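Local coordinates for gamma-resorcylate decarboxylase (Polaromonas, PDB 4QRO), which probably catalyses the metal-dependent, non-oxidative decarboxylation of gamma-resorcylate (2,6-dihydroxybenzoate) to resorcinol and carbon dioxide, at residues K4-E9 against F284-P289. Numbering follows the deposited sequence.
With MN (manganese (II) ion), chain K; 38L (2-nitrobenzene-1,3-diol), chain M.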
ATOM      1  N   LYS A   4      29.875  -1.682   0.842  1.00 28.10           N
ATOM      2  CA  LYS A   4      28.446  -1.768   1.143  1.00 39.57           C
ATOM      3  C   LYS A   4      28.063  -3.156   1.638  1.00 31.94           C
ATOM      4  O   LYS A   4      28.719  -4.176   1.335  1.00 33.05           O
ATOM      5  CB  LYS A   4      27.551  -1.394  -0.048  1.00 28.94           C
ATOM      6  CG  LYS A   4      27.622   0.074  -0.449  1.00 34.98           C
ATOM      7  CD  LYS A   4      26.679   0.424  -1.595  1.00 37.54           C
ATOM      8  CE  LYS A   4      26.996  -0.291  -2.909  1.00 36.40           C
ATOM      9  NZ  LYS A   4      28.173   0.232  -3.654  1.00 39.74           N
ATOM     10  N   ILE A   5      27.010  -3.166   2.435  1.00 30.74           N
ATOM     11  CA  ILE A   5      26.443  -4.387   2.948  1.00 31.00           C
ATOM     12  C   ILE A   5      25.025  -4.480   2.383  1.00 36.46           C
ATOM     13  O   ILE A   5      24.292  -3.498   2.368  1.00 32.54           O
ATOM     14  CB  ILE A   5      26.427  -4.393   4.492  1.00 29.07           C
ATOM     15  CG1 ILE A   5      27.860  -4.304   5.052  1.00 27.73           C
ATOM     16  CG2 ILE A   5      25.669  -5.608   5.008  1.00 32.93           C
ATOM     17  CD1 ILE A   5      27.922  -3.982   6.527  1.00 42.50           C
ATOM     18  N   ALA A   6      24.673  -5.656   1.887  1.00 29.46           N
ATOM     19  CA  ALA A   6      23.388  -5.885   1.229  1.00 26.77           C
ATOM     20  C   ALA A   6      22.744  -7.082   1.887  1.00 30.82           C
ATOM     21  O   ALA A   6      23.458  -8.030   2.250  1.00 32.59           O
ATOM     22  CB  ALA A   6      23.614  -6.087  -0.241  1.00 29.19           C
ATOM     23  N   LEU A   7      21.441  -7.018   2.161  1.00 27.82           N
ATOM     24  CA  LEU A   7      20.765  -8.091   2.917  1.00 29.79           C
ATOM     25  C   LEU A   7      19.405  -8.594   2.435  1.00 31.70           C
ATOM     26  O   LEU A   7      18.675  -9.205   3.203  1.00 30.41           O
ATOM     27  CB  LEU A   7      20.654  -7.705   4.409  1.00 38.60           C
ATOM     28  CG  LEU A   7      19.891  -6.427   4.764  1.00 36.40           C
ATOM     29  CD1 LEU A   7      19.136  -6.605   6.067  1.00 36.83           C
ATOM     30  CD2 LEU A   7      20.830  -5.223   4.830  1.00 32.65           C
ATOM     31  N   GLU A   8      19.030  -8.301   1.202  1.00 30.22           N
ATOM     32  CA  GLU A   8      17.953  -9.034   0.550  1.00 28.53           C
ATOM     33  C   GLU A   8      18.530  -9.619  -0.727  1.00 32.89           C
ATOM     34  O   GLU A   8      18.299  -9.130  -1.833  1.00 31.03           O
ATOM     35  CB  GLU A   8      16.710  -8.166   0.260  1.00 33.32           C
ATOM     36  CG  GLU A   8      15.471  -9.040   0.101  1.00 32.48           C
ATOM     37  CD  GLU A   8      14.196  -8.284  -0.237  1.00 31.00           C
ATOM     38  OE1 GLU A   8      13.473  -8.728  -1.166  1.00 32.84           O
ATOM     39  OE2 GLU A   8      13.879  -7.306   0.469  1.00 33.15           O
ATOM     40  N   GLU A   9      19.281 -10.695  -0.542  1.00 28.12           N
ATOM     41  CA  GLU A   9      20.152 -11.236  -1.553  1.00 30.33           C
ATOM     42  C   GLU A   9      19.912 -12.757  -1.511  1.00 30.17           C
ATOM     43  O   GLU A   9      20.245 -13.453  -0.532  1.00 31.79           O
ATOM     44  CB  GLU A   9      21.634 -10.879  -1.264  1.00 29.82           C
ATOM     45  CG  GLU A   9      21.918  -9.474  -0.669  1.00 28.11           C
ATOM     46  CD  GLU A   9      21.416  -8.300  -1.515  1.00 38.46           C
ATOM     47  OE1 GLU A   9      20.737  -7.378  -0.958  1.00 30.72           O
ATOM     48  OE2 GLU A   9      21.696  -8.272  -2.736  1.00 33.73           O
ATOM     49  N   PHE A 284      20.729  -0.360   2.772  1.00 28.11           N
ATOM     50  CA  PHE A 284      20.931  -0.735   1.382  1.00 30.31           C
ATOM     51  C   PHE A 284      20.637  -2.221   1.202  1.00 35.43           C
ATOM     52  O   PHE A 284      20.931  -3.025   2.072  1.00 29.64           O
ATOM     53  CB  PHE A 284      22.354  -0.386   0.918  1.00 26.41           C
ATOM     54  CG  PHE A 284      22.658  -0.813  -0.507  1.00 30.23           C
ATOM     55  CD1 PHE A 284      22.118  -0.146  -1.592  1.00 34.68           C
ATOM     56  CD2 PHE A 284      23.462  -1.911  -0.753  1.00 28.76           C
ATOM     57  CE1 PHE A 284      22.425  -0.537  -2.885  1.00 29.78           C
ATOM     58  CE2 PHE A 284      23.754  -2.312  -2.027  1.00 30.87           C
ATOM     59  CZ  PHE A 284      23.222  -1.638  -3.105  1.00 32.88           C
ATOM     60  N   SER A 285      19.975  -2.563   0.101  1.00 29.29           N
ATOM     61  CA  SER A 285      19.843  -3.957  -0.342  1.00 29.13           C
ATOM     62  C   SER A 285      19.451  -3.913  -1.796  1.00 36.12           C
ATOM     63  O   SER A 285      19.064  -2.860  -2.293  1.00 30.54           O
ATOM     64  CB  SER A 285      18.802  -4.719   0.473  1.00 30.47           C
ATOM     65  OG  SER A 285      19.319  -5.012   1.773  1.00 36.91           O
ATOM     66  N   THR A 286      19.568  -5.043  -2.480  1.00 29.84           N
ATOM     67  CA  THR A 286      19.389  -5.080  -3.910  1.00 28.60           C
ATOM     68  C   THR A 286      18.177  -5.904  -4.371  1.00 30.86           C
ATOM     69  O   THR A 286      17.496  -5.493  -5.312  1.00 29.99           O
ATOM     70  CB  THR A 286      20.658  -5.626  -4.615  1.00 34.69           C
ATOM     71  OG1 THR A 286      20.792  -7.013  -4.324  1.00 38.42           O
ATOM     72  CG2 THR A 286      21.905  -4.911  -4.159  1.00 36.28           C
ATOM     73  N   ASP A 287      17.895  -7.043  -3.705  1.00 27.66           N
ATOM     74  CA  ASP A 287      16.948  -8.061  -4.195  1.00 40.07           C
ATOM     75  C   ASP A 287      17.516  -8.903  -5.355  1.00 26.71           C
ATOM     76  O   ASP A 287      16.769  -9.523  -6.091  1.00 30.04           O
ATOM     77  CB  ASP A 287      15.618  -7.444  -4.603  1.00 35.51           C
ATOM     78  CG  ASP A 287      14.425  -8.348  -4.300  1.00 53.03           C
ATOM     79  OD1 ASP A 287      14.595  -9.516  -3.831  1.00 34.85           O
ATOM     80  OD2 ASP A 287      13.298  -7.862  -4.530  1.00 63.31           O
ATOM     81  N   TRP A 288      18.827  -8.912  -5.498  1.00 26.17           N
ATOM     82  CA  TRP A 288      19.480  -9.841  -6.400  1.00 31.59           C
ATOM     83  C   TRP A 288      18.981 -11.222  -6.026  1.00 28.14           C
ATOM     84  O   TRP A 288      18.895 -11.532  -4.832  1.00 32.97           O
ATOM     85  CB  TRP A 288      20.993  -9.743  -6.278  1.00 34.64           C
ATOM     86  CG  TRP A 288      21.774 -10.726  -7.104  1.00 29.05           C
ATOM     87  CD1 TRP A 288      22.337 -11.909  -6.647  1.00 39.39           C
ATOM     88  CD2 TRP A 288      22.126 -10.628  -8.488  1.00 35.13           C
ATOM     89  NE1 TRP A 288      23.001 -12.531  -7.662  1.00 34.51           N
ATOM     90  CE2 TRP A 288      22.890 -11.783  -8.809  1.00 42.54           C
ATOM     91  CE3 TRP A 288      21.847  -9.706  -9.501  1.00 31.58           C
ATOM     92  CZ2 TRP A 288      23.420 -12.010 -10.096  1.00 30.48           C
ATOM     93  CZ3 TRP A 288      22.383  -9.935 -10.800  1.00 30.33           C
ATOM     94  CH2 TRP A 288      23.145 -11.085 -11.074  1.00 33.13           C
ATOM     95  N   PRO A 289      18.633 -12.044  -7.030  1.00 27.75           N
ATOM     96  CA  PRO A 289      18.824 -11.876  -8.473  1.00 30.85           C
ATOM     97  C   PRO A 289      17.609 -11.423  -9.260  1.00 31.71           C
ATOM     98  O   PRO A 289      17.632 -11.425 -10.510  1.00 31.01           O
ATOM     99  CB  PRO A 289      19.251 -13.273  -8.910  1.00 36.62           C
ATOM    100  CG  PRO A 289      18.430 -14.146  -8.039  1.00 37.17           C
ATOM    101  CD  PRO A 289      18.349 -13.455  -6.704  1.00 33.00           C
TER
HETATM  102 MN    MN K 403      13.269 -10.482  -2.424  1.00 31.28          MN
HETATM  103  OAK 38L M 405      11.337  -9.497  -3.321  1.00 37.00           O
HETATM  104  NAG 38L M 405      10.969  -9.442  -4.462  1.00 94.55           N
HETATM  105  OAJ 38L M 405      10.363  -8.438  -4.832  1.00 44.18           O
HETATM  106  CAA 38L M 405      11.246 -10.522  -5.336  1.00 44.34           C
HETATM  107  CAF 38L M 405      10.771 -10.439  -6.642  1.00 41.16           C
HETATM  108  OAH 38L M 405      10.735  -9.230  -7.270  1.00 37.35           O
HETATM  109  CAE 38L M 405      10.334 -11.584  -7.309  1.00 36.99           C
HETATM  110  CAD 38L M 405      10.421 -12.829  -6.696  1.00 43.66           C
HETATM  111  CAC 38L M 405      11.052 -12.943  -5.460  1.00 41.87           C
HETATM  112  CAB 38L M 405      11.504 -11.801  -4.801  1.00 35.83           C
HETATM  113  OAI 38L M 405      12.181 -11.943  -3.620  1.00 35.72           O
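S285 OG joins the two segments by accepting the backbone N-H of L7, with L7 N to S285 OG at 2.9 Å and a fairly straight angle of 155°. S285 OG gives its own hydrogen to F284 O at 2.6 Å. With an alanine at S285, the buried backbone N-H of L7 would probably be left without its acceptor.

E9 bends back at chi2 (-58°), which brings its carboxylate over the loop. E9 OE1 takes two backbone N-H groups. T286 N comes to the syn lone pair of E9 OE1 at 3.0 Å, nearly straight. E8 N meets it on the anti side, out of the carboxylate plane. The backbone carbonyl of E8 receives a weak bond from D287 N and a CA-H...O contact from D287 CA.

The segments belong to an amidohydrolase-type beta/alpha barrel. Strand 4-11 begins it, and the loop after strand 282-283 brings D287 to the metal site. The side chains of E8 and D287 lie side by side and point the same way, their carboxylate planes turned 67° apart. E8 OE1 and D287 OD1 each bind manganese at 2.2 Å. E8 OE1 and D287 OD1 lie 3.0 Å apart and share the ion with H10, H164 and the inhibitor 2-nitrobenzene-1,3-diol. The inhibitor binds through a nitro oxygen and a ring hydroxyl oxygen, OAK and OAI. The second oxygens are also satisfied: E8 OE2 by Y162 and S262, D287 OD2 by H218.

At the far end K4 lays its aliphatic chain over one face of the F284 ring, K4 CD 4.1 Å from the ring centroid. K4 NZ is hydrogen-bonded to the carbonyls of M1 and H50. I5 O sits at the ring edge, 3.6 Å from F284 CD2.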